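Sca-family protein (Rickettsia rickettsii, PDB 4LQ8) is a rickettsial surface cell antigen, Sca4, represented by its N-terminal head region and probably involved in cell adhesion. Local coordinates at residues A[190-195]-A[230-235]; A[226-231]-A[312-317]. One frame throughout, in Å; residues are numbered along the deposited sequence.

How the contacts relate
Both contacts are made by the long loop between strands 215-224 and 236-245. Along the chain, segment 190-195, leading into strand 192-201, comes first, then the loop pieces 226-231 and 230-235, which overlap at Leu230 and Asp231, and last 312-317 on helix 308-320. In contact 2 the first half of the loop rests on that helix; in contact 1 the second half meets the start of strand 192-201 in the six-stranded antiparallel sheet. The centres lie about 15 Å apart, and the two sites touch where Cys194 packs against Pro227. The loop therefore joins the beginning of an inner strand of this sheet to the helix packed on the neighbouring mixed sheet, within the 120 kDa antigen region.

Contact 1: residues A[190-195]-A[230-235]; sequences GDELCT and LDQADG
The side-chain amide of Gln232 lies over one face of the Glu192 carboxylate, and the Thr195 hydroxyl over the other. The amide plane is turned 71° from the carboxylate, while Thr195 OG1 donates to Glu192 OE2 from above the plane, 77° out of it. One face of the amide in turn looks onto the Leu193 carbonyl, whose O is 3.8 Å from Gln232 CD. Glu192 reaches this position with CG trans to its backbone N (chi1 172°) and an extended chain.

The backbones are tied directly: Ala233 N donates to Glu192 O at 3.0 Å, and the Ala233 methyl packs beside it, its CB 3.6 Å from Asp191 CB. A water completes the link, donating to Leu193 O at 2.7 Å and to Ala233 O, and accepting from Gln232 N at 2.9 Å. On the inner side, Leu193 CD1 comes within 3.4 Å of Asp234 O, and Cys194 CB lies 3.7 Å from Leu230 CD2. Leu193, Cys194 and Leu230 all continue onto Met237 of strand 236-245.

Leu193 and Cys194 both face Val185, a classic beta bulge where strand 192-201 turns a corner, and the loop 230-235 lies against that corner. Lys270, which pairs with Asp234, also donates to Gln232 O. One direct backbone hydrogen bond and a water-bridged set of backbone groups thus accompany the apolar packing, and the hydrogen bond from Thr195 would be expected to favour the charged carboxylate of Glu192 only modestly, since it comes from far out of the plane.

Contact 2: residues A[226-231]-A[312-317]; sequences FPIKLD and KEMMKE
Phe226 and Met314 form a Met-aromatic contact where the loop before strand 236-245 meets helix 308-320. The thioether approaches the ring obliquely: Met314 SD is 4.8 Å from the ring centroid and 45° off its normal, while Met314 CE lies 3.6 Å from Phe226 CB. The helix places Met314 facing strands 258-265 and 271-277 as well, where it also touches Ala261, Tyr263, Leu273 and Ile276, and Phe226 continues onto Phe259, Leu239 and Met241.

Ile228 is set against three helix side chains at once. Its CD1 ends 3.6 Å from Met314 CG, with the two chains running at a slant. Glu313 stands roughly perpendicular to Ile228, meeting it with CB against CD1 and with OE1 3.5 Å from CG1. Glu317, one turn further on, runs antiparallel alongside the isoleucine and meets it with aliphatic carbons, CB and CG against CG2, the CB 3.8 Å from Ile228 CG2.

Lys229 passes Glu317 at an angle and bends at its last torsion (chi4 75°), bringing NZ round to Glu317 OE1 in a 3.0 Å salt bridge, where NZ meets OE1 from 45° above the carboxylate plane. The other carboxylate oxygen is held separately: Asn321 ND2 donates to Glu317 OE2, and a water donates both to that same OE2 and to Ile228 O, at 2.6 Å each.

Contact 1: residues A[190-195]-A[230-235]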
loop_
_atom_site.group_PDB
_atom_site.type_symbol
_atom_site.label_atom_id
_atom_site.label_comp_id
_atom_site.label_asym_id
_atom_site.label_seq_id
_atom_site.Cartn_x
_atom_site.Cartn_y
_atom_site.Cartn_z
ATOM N N GLY A 190 15.052 -8.622 -22.274
ATOM C CA GLY A 190 14.124 -7.886 -23.128
ATOM C C GLY A 190 12.779 -8.560 -23.333
ATOM O O GLY A 190 12.012 -8.130 -24.195
ATOM N N ASP A 191 12.475 -9.611 -22.540
ATOM C CA ASP A 191 11.196 -10.317 -22.621
ATOM C C ASP A 191 10.197 -9.696 -21.656
ATOM O O ASP A 191 10.562 -9.301 -20.545
ATOM C CB ASP A 191 11.352 -11.814 -22.350
ATOM C CG ASP A 191 12.249 -12.535 -23.338
ATOM O OD1 ASP A 191 11.920 -12.544 -24.542
ATOM O OD2 ASP A 191 13.266 -13.106 -22.903
ATOM N N GLU A 192 8.942 -9.586 -22.100
ATOM C CA GLU A 192 7.856 -8.986 -21.330
ATOM C C GLU A 192 7.412 -9.843 -20.119
ATOM O O GLU A 192 6.951 -10.971 -20.291
ATOM C CB GLU A 192 6.684 -8.686 -22.275
ATOM C CG GLU A 192 5.398 -8.228 -21.607
ATOM C CD GLU A 192 4.201 -8.136 -22.534
ATOM O OE1 GLU A 192 4.397 -8.058 -23.770
ATOM O OE2 GLU A 192 3.061 -8.137 -22.020
ATOM N N LEU A 193 7.522 -9.272 -18.910
ATOM C CA LEU A 193 7.061 -9.879 -17.662
ATOM C C LEU A 193 5.541 -9.706 -17.606
ATOM O O LEU A 193 4.828 -10.645 -17.240
ATOM C CB LEU A 193 7.709 -9.183 -16.444
ATOM C CG LEU A 193 8.837 -9.922 -15.738
ATOM C CD1 LEU A 193 10.063 -9.922 -16.562
ATOM C CD2 LEU A 193 9.189 -9.256 -14.447
ATOM N N CYS A 194 5.060 -8.501 -18.008
ATOM C CA CYS A 194 3.651 -8.092 -18.059
ATOM C C CYS A 194 3.571 -6.710 -18.704
ATOM O O CYS A 194 4.594 -6.040 -18.864
ATOM C CB CYS A 194 3.058 -8.056 -16.651
ATOM S SG CYS A 194 3.624 -6.643 -15.675
ATOM N N THR A 195 2.352 -6.267 -19.023
ATOM C CA THR A 195 2.075 -4.919 -19.478
ATOM C C THR A 195 1.091 -4.359 -18.460
ATOM O O THR A 195 0.146 -5.052 -18.084
ATOM C CB THR A 195 1.593 -4.853 -20.940
ATOM O OG1 THR A 195 2.556 -5.505 -21.766
ATOM C CG2 THR A 195 1.418 -3.408 -21.432
ATOM N N LEU A 230 1.183 -14.163 -12.872
ATOM C CA LEU A 230 1.846 -13.865 -14.135
ATOM C C LEU A 230 2.269 -15.157 -14.809
ATOM O O LEU A 230 2.650 -16.115 -14.126
ATOM C CB LEU A 230 3.025 -12.901 -13.916
ATOM C CG LEU A 230 2.629 -11.483 -13.444
ATOM C CD1 LEU A 230 2.499 -11.427 -11.905
ATOM C CD2 LEU A 230 3.625 -10.464 -13.900
ATOM N N ASP A 231 2.130 -15.207 -16.141
ATOM C CA ASP A 231 2.455 -16.388 -16.939
ATOM C C ASP A 231 3.262 -16.020 -18.194
ATOM O O ASP A 231 3.146 -16.692 -19.216
ATOM C CB ASP A 231 1.162 -17.164 -17.295
ATOM C CG ASP A 231 0.112 -16.419 -18.135
ATOM O OD1 ASP A 231 0.278 -15.192 -18.364
ATOM O OD2 ASP A 231 -0.884 -17.057 -18.538
ATOM N N GLN A 232 4.071 -14.949 -18.126
ATOM C CA GLN A 232 4.873 -14.530 -19.279
ATOM C C GLN A 232 6.375 -14.782 -19.018
ATOM O O GLN A 232 6.715 -15.918 -18.698
ATOM C CB GLN A 232 4.530 -13.096 -19.700
ATOM C CG GLN A 232 3.099 -12.976 -20.219
ATOM C CD GLN A 232 2.634 -11.550 -20.226
ATOM O OE1 GLN A 232 2.934 -10.777 -21.136
ATOM N NE2 GLN A 232 1.923 -11.157 -19.183
ATOM N N ALA A 233 7.262 -13.779 -19.154
ATOM C CA ALA A 233 8.701 -13.967 -18.901
ATOM C C ALA A 233 9.011 -14.170 -17.420
ATOM O O ALA A 233 8.238 -13.766 -16.548
ATOM C CB ALA A 233 9.495 -12.782 -19.420
ATOM N N ASP A 234 10.154 -14.802 -17.156
ATOM C CA ASP A 234 10.676 -15.080 -15.823
ATOM C C ASP A 234 11.239 -13.806 -15.196
ATOM O O ASP A 234 11.653 -12.896 -15.924
ATOM C CB ASP A 234 11.809 -16.122 -15.914
ATOM C CG ASP A 234 11.403 -17.550 -16.266
ATOM O OD1 ASP A 234 10.185 -17.818 -16.378
ATOM O OD2 ASP A 234 12.301 -18.403 -16.390
ATOM N N GLY A 235 11.281 -13.765 -13.866
ATOM C CA GLY A 235 11.877 -12.655 -13.142
ATOM C C GLY A 235 11.110 -12.109 -11.956
ATOM O O GLY A 235 10.113 -12.681 -11.514
HETATM O O HOH W 1 5.351 -13.125 -16.205
#

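Contact 2: residues A[226-231]-A[312-317]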
loop_
_atom_site.group_PDB
_atom_site.type_symbol
_atom_site.label_atom_id
_atom_site.label_comp_id
_atom_site.label_asym_id
_atom_site.label_seq_id
_atom_site.Cartn_x
_atom_site.Cartn_y
_atom_site.Cartn_z
ATOM N N PHE A 226 -3.196 -4.176 -11.689
ATOM C CA PHE A 226 -2.052 -4.967 -11.211
ATOM C C PHE A 226 -2.266 -6.466 -11.428
ATOM O O PHE A 226 -3.341 -6.961 -11.088
ATOM C CB PHE A 226 -1.753 -4.684 -9.734
ATOM C CG PHE A 226 -1.390 -3.257 -9.406
ATOM C CD1 PHE A 226 -0.074 -2.803 -9.540
ATOM C CD2 PHE A 226 -2.354 -2.370 -8.932
ATOM C CE1 PHE A 226 0.261 -1.479 -9.231
ATOM C CE2 PHE A 226 -2.022 -1.050 -8.636
ATOM C CZ PHE A 226 -0.714 -0.617 -8.767
ATOM N N PRO A 227 -1.289 -7.197 -12.022
ATOM C CA PRO A 227 -1.498 -8.641 -12.222
ATOM C C PRO A 227 -1.454 -9.395 -10.889
ATOM O O PRO A 227 -0.806 -8.944 -9.945
ATOM C CB PRO A 227 -0.357 -9.042 -13.175
ATOM C CG PRO A 227 0.712 -8.047 -12.925
ATOM C CD PRO A 227 0.053 -6.771 -12.482
ATOM N N ILE A 228 -2.234 -10.474 -10.786
ATOM C CA ILE A 228 -2.284 -11.322 -9.583
ATOM C C ILE A 228 -1.326 -12.463 -9.823
ATOM O O ILE A 228 -0.380 -12.634 -9.061
ATOM C CB ILE A 228 -3.733 -11.813 -9.250
ATOM C CG1 ILE A 228 -4.736 -10.632 -9.138
ATOM C CG2 ILE A 228 -3.768 -12.703 -8.001
ATOM C CD1 ILE A 228 -4.354 -9.528 -8.129
ATOM N N LYS A 229 -1.530 -13.188 -10.919
ATOM C CA LYS A 229 -0.695 -14.304 -11.339
ATOM C C LYS A 229 -0.126 -14.009 -12.725
ATOM O O LYS A 229 -0.848 -13.575 -13.623
ATOM C CB LYS A 229 -1.477 -15.625 -11.293
ATOM C CG LYS A 229 -1.685 -16.083 -9.844
ATOM C CD LYS A 229 -2.272 -17.475 -9.731
ATOM C CE LYS A 229 -2.546 -17.845 -8.292
ATOM N NZ LYS A 229 -3.757 -17.153 -7.774
ATOM N N LEU A 230 1.183 -14.163 -12.872
ATOM C CA LEU A 230 1.846 -13.865 -14.135
ATOM C C LEU A 230 2.269 -15.157 -14.809
ATOM O O LEU A 230 2.650 -16.115 -14.126
ATOM C CB LEU A 230 3.025 -12.901 -13.916
ATOM C CG LEU A 230 2.629 -11.483 -13.444
ATOM C CD1 LEU A 230 2.499 -11.427 -11.905
ATOM C CD2 LEU A 230 3.625 -10.464 -13.900
ATOM N N ASP A 231 2.130 -15.207 -16.141
ATOM C CA ASP A 231 2.455 -16.388 -16.939
ATOM C C ASP A 231 3.262 -16.020 -18.194
ATOM O O ASP A 231 3.146 -16.692 -19.216
ATOM C CB ASP A 231 1.162 -17.164 -17.295
ATOM C CG ASP A 231 0.112 -16.419 -18.135
ATOM O OD1 ASP A 231 0.278 -15.192 -18.364
ATOM O OD2 ASP A 231 -0.884 -17.057 -18.538
ATOM N N LYS A 312 -8.439 -6.375 -2.570
ATOM C CA LYS A 312 -8.831 -7.653 -1.962
ATOM C C LYS A 312 -8.195 -8.856 -2.685
ATOM O O LYS A 312 -7.740 -9.776 -2.021
ATOM C CB LYS A 312 -10.375 -7.803 -1.894
ATOM C CG LYS A 312 -11.082 -6.705 -1.057
ATOM C CD LYS A 312 -10.685 -6.632 0.439
ATOM C CE LYS A 312 -11.197 -5.358 1.125
ATOM N NZ LYS A 312 -11.109 -5.427 2.614
ATOM N N GLU A 313 -8.140 -8.846 -4.024
ATOM C CA GLU A 313 -7.496 -9.923 -4.801
ATOM C C GLU A 313 -5.989 -9.998 -4.484
ATOM O O GLU A 313 -5.448 -11.098 -4.334
ATOM C CB GLU A 313 -7.625 -9.669 -6.303
ATOM C CG GLU A 313 -8.872 -10.200 -6.965
ATOM C CD GLU A 313 -9.036 -9.726 -8.402
ATOM O OE1 GLU A 313 -8.012 -9.436 -9.067
ATOM O OE2 GLU A 313 -10.200 -9.625 -8.856
ATOM N N MET A 314 -5.316 -8.821 -4.411
ATOM C CA MET A 314 -3.882 -8.725 -4.101
ATOM C C MET A 314 -3.637 -9.142 -2.669
ATOM O O MET A 314 -2.715 -9.908 -2.425
ATOM C CB MET A 314 -3.340 -7.309 -4.374
ATOM C CG MET A 314 -3.348 -6.954 -5.837
ATOM S SD MET A 314 -2.763 -5.281 -6.140
ATOM C CE MET A 314 -0.983 -5.597 -6.343
ATOM N N MET A 315 -4.480 -8.692 -1.727
ATOM C CA MET A 315 -4.363 -9.094 -0.314
ATOM C C MET A 315 -4.458 -10.626 -0.196
ATOM O O MET A 315 -3.589 -11.238 0.424
ATOM C CB MET A 315 -5.410 -8.394 0.571
ATOM C CG MET A 315 -4.972 -7.004 1.035
ATOM S SD MET A 315 -3.343 -6.914 1.884
ATOM C CE MET A 315 -3.697 -7.907 3.352
ATOM N N LYS A 316 -5.444 -11.238 -0.872
ATOM C CA LYS A 316 -5.623 -12.698 -0.917
ATOM C C LYS A 316 -4.360 -13.450 -1.435
ATOM O O LYS A 316 -3.931 -14.402 -0.798
ATOM C CB LYS A 316 -6.867 -13.074 -1.740
ATOM C CG LYS A 316 -7.250 -14.567 -1.705
ATOM C CD LYS A 316 -7.690 -15.042 -0.315
ATOM C CE LYS A 316 -7.610 -16.547 -0.147
ATOM N NZ LYS A 316 -7.885 -16.967 1.258
ATOM N N GLU A 317 -3.772 -13.012 -2.556
ATOM C CA GLU A 317 -2.569 -13.628 -3.138
ATOM C C GLU A 317 -1.338 -13.466 -2.213
ATOM O O GLU A 317 -0.589 -14.426 -2.018
ATOM C CB GLU A 317 -2.310 -13.067 -4.554
ATOM C CG GLU A 317 -1.131 -13.666 -5.313
ATOM C CD GLU A 317 -1.206 -15.129 -5.703
ATOM O OE1 GLU A 317 -2.285 -15.742 -5.544
ATOM O OE2 GLU A 317 -0.174 -15.670 -6.165
HETATM O O HOH W 2 1.289 -14.194 -7.789
#